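SusD homolog (Bacteroides thetaiotaomicron VPI-5482, PDB 3IV0) probably binds glycans at the outer membrane for uptake, although its own ligand is not established. Local coordinates at residues G86-W92 against W461-A467; Y135-V139 against M162-L166. All blocks are in the same frame, centred on the assembly; numbering follows the deposited sequence.

Contact 1 (G86-W92 against W461-A467); sequences GGLIMQW and WPIHRNA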
loop_
_atom_site.group_PDB
_atom_site.type_symbol
_atom_site.label_atom_id
_atom_site.label_comp_id
_atom_site.label_asym_id
_atom_site.label_seq_id
_atom_site.Cartn_x
_atom_site.Cartn_y
_atom_site.Cartn_z
ATOM N N GLY A 86 3.752 -15.686 -9.531
ATOM C CA GLY A 86 3.624 -14.819 -10.707
ATOM C C GLY A 86 2.230 -14.727 -11.238
ATOM O O GLY A 86 1.536 -13.726 -11.035
ATOM N N GLY A 87 1.752 -15.795 -11.874
ATOM C CA GLY A 87 0.461 -15.752 -12.524
ATOM C C GLY A 87 -0.733 -15.345 -11.709
ATOM O O GLY A 87 -1.638 -14.681 -12.203
ATOM N N LEU A 88 -0.831 -15.829 -10.481
ATOM C CA LEU A 88 -1.952 -15.417 -9.651
ATOM C C LEU A 88 -1.963 -13.929 -9.418
ATOM O O LEU A 88 -3.010 -13.326 -9.318
ATOM C CB LEU A 88 -1.944 -16.097 -8.292
ATOM C CG LEU A 88 -2.355 -17.542 -8.179
ATOM C CD1 LEU A 88 -2.313 -17.993 -6.696
ATOM C CD2 LEU A 88 -3.720 -17.757 -8.784
ATOM N N ILE A 89 -0.788 -13.341 -9.258
ATOM C CA ILE A 89 -0.698 -11.918 -8.984
ATOM C C ILE A 89 -1.167 -11.130 -10.222
ATOM O O ILE A 89 -1.627 -10.012 -10.128
ATOM C CB ILE A 89 0.753 -11.567 -8.588
ATOM C CG1 ILE A 89 1.226 -12.368 -7.369
ATOM C CG2 ILE A 89 0.859 -10.066 -8.297
ATOM C CD1 ILE A 89 2.715 -12.248 -7.101
HETATM N N MSE A 90 -1.095 -11.778 -11.379
HETATM C CA MSE A 90 -1.523 -11.178 -12.637
HETATM C C MSE A 90 -3.008 -11.312 -12.925
HETATM O O MSE A 90 -3.467 -10.983 -14.003
HETATM C CB MSE A 90 -0.759 -11.816 -13.781
HETATM C CG MSE A 90 0.714 -11.533 -13.713
HETATM SE SE MSE A 90 1.843 -12.675 -14.813
HETATM C CE MSE A 90 3.565 -12.155 -13.998
ATOM N N GLN A 91 -3.738 -11.827 -11.935
ATOM C CA GLN A 91 -5.179 -12.006 -12.006
ATOM C C GLN A 91 -5.901 -11.082 -11.073
ATOM O O GLN A 91 -5.691 -11.109 -9.860
ATOM C CB GLN A 91 -5.545 -13.460 -11.689
ATOM C CG GLN A 91 -5.022 -14.412 -12.753
ATOM C CD GLN A 91 -5.101 -15.855 -12.371
ATOM O OE1 GLN A 91 -6.133 -16.327 -11.884
ATOM N NE2 GLN A 91 -4.021 -16.568 -12.555
ATOM N N TRP A 92 -6.771 -10.263 -11.633
ATOM C CA TRP A 92 -7.542 -9.313 -10.844
ATOM C C TRP A 92 -8.833 -9.876 -10.273
ATOM O O TRP A 92 -9.609 -9.165 -9.634
ATOM C CB TRP A 92 -7.778 -8.006 -11.632
ATOM C CG TRP A 92 -8.403 -8.162 -12.969
ATOM C CD1 TRP A 92 -9.347 -9.093 -13.343
ATOM C CD2 TRP A 92 -8.105 -7.398 -14.118
ATOM N NE1 TRP A 92 -9.671 -8.902 -14.651
ATOM C CE2 TRP A 92 -8.932 -7.872 -15.166
ATOM C CE3 TRP A 92 -7.246 -6.319 -14.367
ATOM C CZ2 TRP A 92 -8.878 -7.346 -16.438
ATOM C CZ3 TRP A 92 -7.199 -5.782 -15.652
ATOM C CH2 TRP A 92 -8.017 -6.302 -16.666
ATOM N N TRP A 461 1.737 -4.724 -14.551
ATOM C CA TRP A 461 1.807 -6.174 -14.577
ATOM C C TRP A 461 1.189 -6.725 -15.856
ATOM O O TRP A 461 0.235 -6.185 -16.341
ATOM C CB TRP A 461 1.051 -6.761 -13.356
ATOM C CG TRP A 461 1.803 -6.654 -12.091
ATOM C CD1 TRP A 461 2.044 -5.524 -11.381
ATOM C CD2 TRP A 461 2.504 -7.711 -11.401
ATOM N NE1 TRP A 461 2.794 -5.809 -10.277
ATOM C CE2 TRP A 461 3.097 -7.146 -10.265
ATOM C CE3 TRP A 461 2.631 -9.096 -11.614
ATOM C CZ2 TRP A 461 3.861 -7.888 -9.377
ATOM C CZ3 TRP A 461 3.372 -9.826 -10.754
ATOM C CH2 TRP A 461 3.990 -9.231 -9.646
ATOM N N PRO A 462 1.725 -7.861 -16.354
ATOM C CA PRO A 462 0.987 -8.581 -17.361
ATOM C C PRO A 462 -0.388 -8.958 -16.846
ATOM O O PRO A 462 -0.524 -9.218 -15.656
ATOM C CB PRO A 462 1.835 -9.844 -17.593
ATOM C CG PRO A 462 3.222 -9.493 -17.075
ATOM C CD PRO A 462 2.957 -8.550 -15.952
ATOM N N ILE A 463 -1.355 -9.006 -17.741
ATOM C CA ILE A 463 -2.701 -9.497 -17.434
ATOM C C ILE A 463 -2.753 -10.975 -17.822
ATOM O O ILE A 463 -2.513 -11.320 -18.978
ATOM C CB ILE A 463 -3.741 -8.690 -18.178
ATOM C CG1 ILE A 463 -3.803 -7.273 -17.586
ATOM C CG2 ILE A 463 -5.150 -9.357 -18.096
ATOM C CD1 ILE A 463 -4.591 -6.270 -18.428
ATOM N N HIS A 464 -3.054 -11.834 -16.852
ATOM C CA HIS A 464 -3.153 -13.273 -17.096
ATOM C C HIS A 464 -4.293 -13.605 -18.046
ATOM O O HIS A 464 -5.336 -12.979 -18.049
ATOM C CB HIS A 464 -3.375 -13.946 -15.745
ATOM C CG HIS A 464 -3.188 -15.433 -15.752
ATOM N ND1 HIS A 464 -4.175 -16.310 -16.151
ATOM C CD2 HIS A 464 -2.117 -16.183 -15.413
ATOM C CE1 HIS A 464 -3.715 -17.547 -16.031
ATOM N NE2 HIS A 464 -2.471 -17.498 -15.582
ATOM N N ARG A 465 -4.086 -14.638 -18.851
ATOM C CA ARG A 465 -5.122 -15.075 -19.802
ATOM C C ARG A 465 -6.461 -15.395 -19.147
ATOM O O ARG A 465 -7.499 -15.270 -19.777
ATOM C CB ARG A 465 -4.617 -16.274 -20.593
ATOM C CG ARG A 465 -4.320 -17.469 -19.725
ATOM N N ASN A 466 -6.481 -15.804 -17.886
ATOM C CA ASN A 466 -7.743 -16.078 -17.230
ATOM C C ASN A 466 -8.676 -14.873 -17.260
ATOM O O ASN A 466 -9.909 -15.000 -17.271
ATOM C CB ASN A 466 -7.540 -16.553 -15.780
ATOM C CG ASN A 466 -6.842 -17.938 -15.686
ATOM O OD1 ASN A 466 -6.610 -18.627 -16.699
ATOM N ND2 ASN A 466 -6.459 -18.312 -14.467
ATOM N N ALA A 467 -8.107 -13.671 -17.315
ATOM C CA ALA A 467 -8.929 -12.477 -17.381
ATOM C C ALA A 467 -9.685 -12.385 -18.684
ATOM O O ALA A 467 -10.772 -11.825 -18.723
ATOM C CB ALA A 467 -8.064 -11.217 -17.159
HETATM O O HOH W 1 -11.586 -10.376 -16.386
#
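Gln-91 and His-464 run alongside each other in the same direction, the Gln-91 amide tilted over the imidazole. Gln-91 NE2 sits above the ring centre, 3.5 Å from His-464 CG, with the amide and ring planes 41° apart, while CG of Gln-91 packs on His-464 CB at 3.4 Å. Two weak bonds, from Gln-91 NE2 to Gly-87 O and from Asn-466 ND2 to Gln-91 OE1, help to steady the amide. His-464 carries CG opposite its backbone N (chi1 -167°), which swings the ring beneath this amide, where His-464 ND1 takes a nearly straight bond from Asn-466 N (2.9 Å), capping the turn into helix 466-470; His-464 NE2 bonds Asp-82 OD1. The type I turn from Leu-88 to Gln-91, just ahead of helix 93-108, meets the loop entering helix 466-470, joining N- and C-terminal parts of the helix-rich SusD fold, and helix 73-79 packs against Met-90 and Trp-461. Exchanging His-464 for an alanine would probably leave Asp-82 and the backbone N-H of Asn-466 without their imidazole partner and the Gln-91 amide without the ring beneath it. One nearly linear backbone bond crosses, from His-464 N to Met-90 O (3.0 Å), the donor standing above the carbonyl plane. Beyond it the selenomethionine Met-90 runs extended, with CG at the edge of the Trp-461 ring and SE 4.0 Å from Pro-462 CB. Ile-89 comes over a face of the same indole: its CG2 makes a CH-pi contact 3.6 Å from the centroid of the Trp-461 six-membered ring, 18° off the normal. Trp-92, turned with CG between its backbone N and carbonyl carbon, meets Ile-463 CD1 through CZ3 and the Ala-467 methyl through its pyrrole side, and a water in the indole plane links Trp-92 NE1 to Ala-467 O.

Contact 2 (Y135-V139 against M162-L166); sequences YFFIV and MVIVL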
loop_
_atom_site.group_PDB
_atom_site.type_symbol
_atom_site.label_atom_id
_atom_site.label_comp_id
_atom_site.label_asym_id
_atom_site.label_seq_id
_atom_site.Cartn_x
_atom_site.Cartn_y
_atom_site.Cartn_z
ATOM N N TYR A 135 -10.309 -0.803 -6.628
ATOM C CA TYR A 135 -10.062 -0.225 -7.938
ATOM C C TYR A 135 -8.700 0.459 -7.972
ATOM O O TYR A 135 -7.944 0.327 -8.947
ATOM C CB TYR A 135 -11.155 0.790 -8.343
ATOM C CG TYR A 135 -12.319 0.112 -9.051
ATOM C CD1 TYR A 135 -12.117 -0.559 -10.230
ATOM C CD2 TYR A 135 -13.592 0.164 -8.539
ATOM C CE1 TYR A 135 -13.159 -1.189 -10.888
ATOM C CE2 TYR A 135 -14.644 -0.469 -9.189
ATOM C CZ TYR A 135 -14.405 -1.155 -10.340
ATOM O OH TYR A 135 -15.438 -1.809 -11.029
ATOM N N PHE A 136 -8.359 1.217 -6.939
ATOM C CA PHE A 136 -7.050 1.862 -6.889
ATOM C C PHE A 136 -5.938 0.852 -6.954
ATOM O O PHE A 136 -4.991 1.038 -7.729
ATOM C CB PHE A 136 -6.916 2.712 -5.653
ATOM C CG PHE A 136 -5.571 3.377 -5.505
ATOM C CD1 PHE A 136 -5.126 4.283 -6.451
ATOM C CD2 PHE A 136 -4.796 3.149 -4.396
ATOM C CE1 PHE A 136 -3.907 4.941 -6.287
ATOM C CE2 PHE A 136 -3.543 3.800 -4.243
ATOM C CZ PHE A 136 -3.127 4.689 -5.213
ATOM N N PHE A 137 -6.025 -0.222 -6.184
ATOM C CA PHE A 137 -4.962 -1.220 -6.197
ATOM C C PHE A 137 -4.808 -1.871 -7.559
ATOM O O PHE A 137 -3.671 -2.162 -8.013
ATOM C CB PHE A 137 -5.231 -2.287 -5.123
ATOM C CG PHE A 137 -4.561 -1.996 -3.800
ATOM C CD1 PHE A 137 -4.646 -0.757 -3.210
ATOM C CD2 PHE A 137 -3.840 -2.982 -3.161
ATOM C CE1 PHE A 137 -4.005 -0.512 -2.014
ATOM C CE2 PHE A 137 -3.192 -2.739 -1.966
ATOM C CZ PHE A 137 -3.293 -1.494 -1.394
ATOM N N ILE A 138 -5.903 -2.149 -8.259
ATOM C CA ILE A 138 -5.764 -2.777 -9.563
ATOM C C ILE A 138 -5.343 -1.791 -10.657
ATOM O O ILE A 138 -4.673 -2.179 -11.610
ATOM C CB ILE A 138 -6.987 -3.620 -9.981
ATOM C CG1 ILE A 138 -8.297 -2.844 -10.067
ATOM C CG2 ILE A 138 -7.102 -4.829 -9.056
ATOM C CD1 ILE A 138 -9.475 -3.654 -10.673
ATOM N N VAL A 139 -5.710 -0.522 -10.540
ATOM C CA VAL A 139 -5.176 0.477 -11.476
ATOM C C VAL A 139 -3.667 0.564 -11.306
ATOM O O VAL A 139 -2.896 0.594 -12.301
ATOM C CB VAL A 139 -5.816 1.850 -11.265
ATOM C CG1 VAL A 139 -4.996 2.933 -11.982
ATOM C CG2 VAL A 139 -7.267 1.824 -11.810
HETATM N N MSE A 162 -7.716 4.418 -17.124
HETATM C CA MSE A 162 -7.343 4.483 -15.715
HETATM C C MSE A 162 -7.577 5.863 -15.129
HETATM O O MSE A 162 -7.899 5.956 -13.960
HETATM C CB MSE A 162 -5.864 4.060 -15.513
HETATM C CG MSE A 162 -4.835 4.878 -16.289
HETATM SE SE MSE A 162 -3.043 4.416 -15.989
HETATM C CE MSE A 162 -2.881 4.973 -14.168
ATOM N N VAL A 163 -7.434 6.921 -15.928
ATOM C CA VAL A 163 -7.732 8.263 -15.420
ATOM C C VAL A 163 -9.193 8.396 -15.036
ATOM O O VAL A 163 -9.513 8.931 -14.009
ATOM C CB VAL A 163 -7.325 9.327 -16.457
ATOM C CG1 VAL A 163 -7.837 10.686 -16.099
ATOM C CG2 VAL A 163 -5.801 9.343 -16.611
ATOM N N ILE A 164 -10.082 7.830 -15.850
ATOM C CA ILE A 164 -11.503 7.835 -15.530
ATOM C C ILE A 164 -11.809 7.047 -14.280
ATOM O O ILE A 164 -12.585 7.484 -13.424
ATOM C CB ILE A 164 -12.369 7.309 -16.699
ATOM C CG1 ILE A 164 -12.236 8.245 -17.890
ATOM C CG2 ILE A 164 -13.813 7.172 -16.241
ATOM C CD1 ILE A 164 -12.972 7.732 -19.180
ATOM N N VAL A 165 -11.196 5.860 -14.159
ATOM C CA VAL A 165 -11.411 5.039 -12.970
ATOM C C VAL A 165 -11.005 5.835 -11.730
ATOM O O VAL A 165 -11.738 5.910 -10.766
ATOM C CB VAL A 165 -10.628 3.703 -13.061
ATOM C CG1 VAL A 165 -10.809 2.876 -11.792
ATOM C CG2 VAL A 165 -11.131 2.891 -14.263
ATOM N N LEU A 166 -9.812 6.406 -11.759
ATOM C CA LEU A 166 -9.312 7.141 -10.589
ATOM C C LEU A 166 -10.196 8.338 -10.254
ATOM O O LEU A 166 -10.538 8.574 -9.096
ATOM C CB LEU A 166 -7.874 7.573 -10.825
ATOM C CG LEU A 166 -6.849 6.450 -10.950
ATOM C CD1 LEU A 166 -5.517 7.001 -11.450
ATOM C CD2 LEU A 166 -6.647 5.756 -9.597
#
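An antiparallel helix pair in the N-terminal part of the SusD fold sets the last third of the long helix 117-142 against the short helix 162-167. The local axes approach to 10.3 Å with 158° between their directions, and the faces that meet are wholly apolar. Val-139 is central, each of its methyls serving different partners. CG1, anti to the backbone N (chi1 165°), touches the terminal methyl CE of selenomethionine Met-162 at 3.7 Å and also meets Leu-166 CD2 at 4.0 Å. CG2 of Val-139 packs on Val-165 CG1 at 3.7 Å, the two valines pointing in opposing directions as they pass. That same Val-165 methyl lies obliquely against the ring of Tyr-135, 4.0 Å from Tyr-135 CD1, so this one methyl touches both residues. Met-162 gets its methyl to Val-139 by bending at the end of its chain (chi3 -68°), which carries CE back toward the longer helix. On the same CG1 side of Val-139, Leu-166 CD2 also lies in the plane of the Phe-136 ring and meets its edge, 3.8 Å from CD1 of Phe-136. Every touching residue is buried, and the phenol oxygen of Tyr-135 finds its hydrogen-bond partner beyond the pair, at Tyr-148 O. Around the pair, Val-145 of strand 145-146 packs on Tyr-135, Val-139 and Val-165, helix 202-219 meets Phe-136 through Leu-208 and Ile-212 and Met-162 through Phe-219, and helix 93-108 adds Ile-99 against Tyr-135.

Contacts 1 and 2 have centres about 17 Å apart and meet directly where Trp-92 CB packs on Ile-138 CG2 (4.1 Å). In chain order, 86-92 comes first, 135-139 and 162-166 follow, and 461-467 closes the series, so the short-range helix pair of contact 2 falls within the span between the segments of contact 1, which are 369 residues apart. Helix 117-142 is common ground: it supplies 135-139 to contact 2, while its Ala-141 and Phe-142 touch Trp-461 of contact 1. Helix 93-108, which follows 86-92, also packs on Tyr-135 and Ile-138. The C-terminal segment and helix 162-167 thus both pack on helix 117-142.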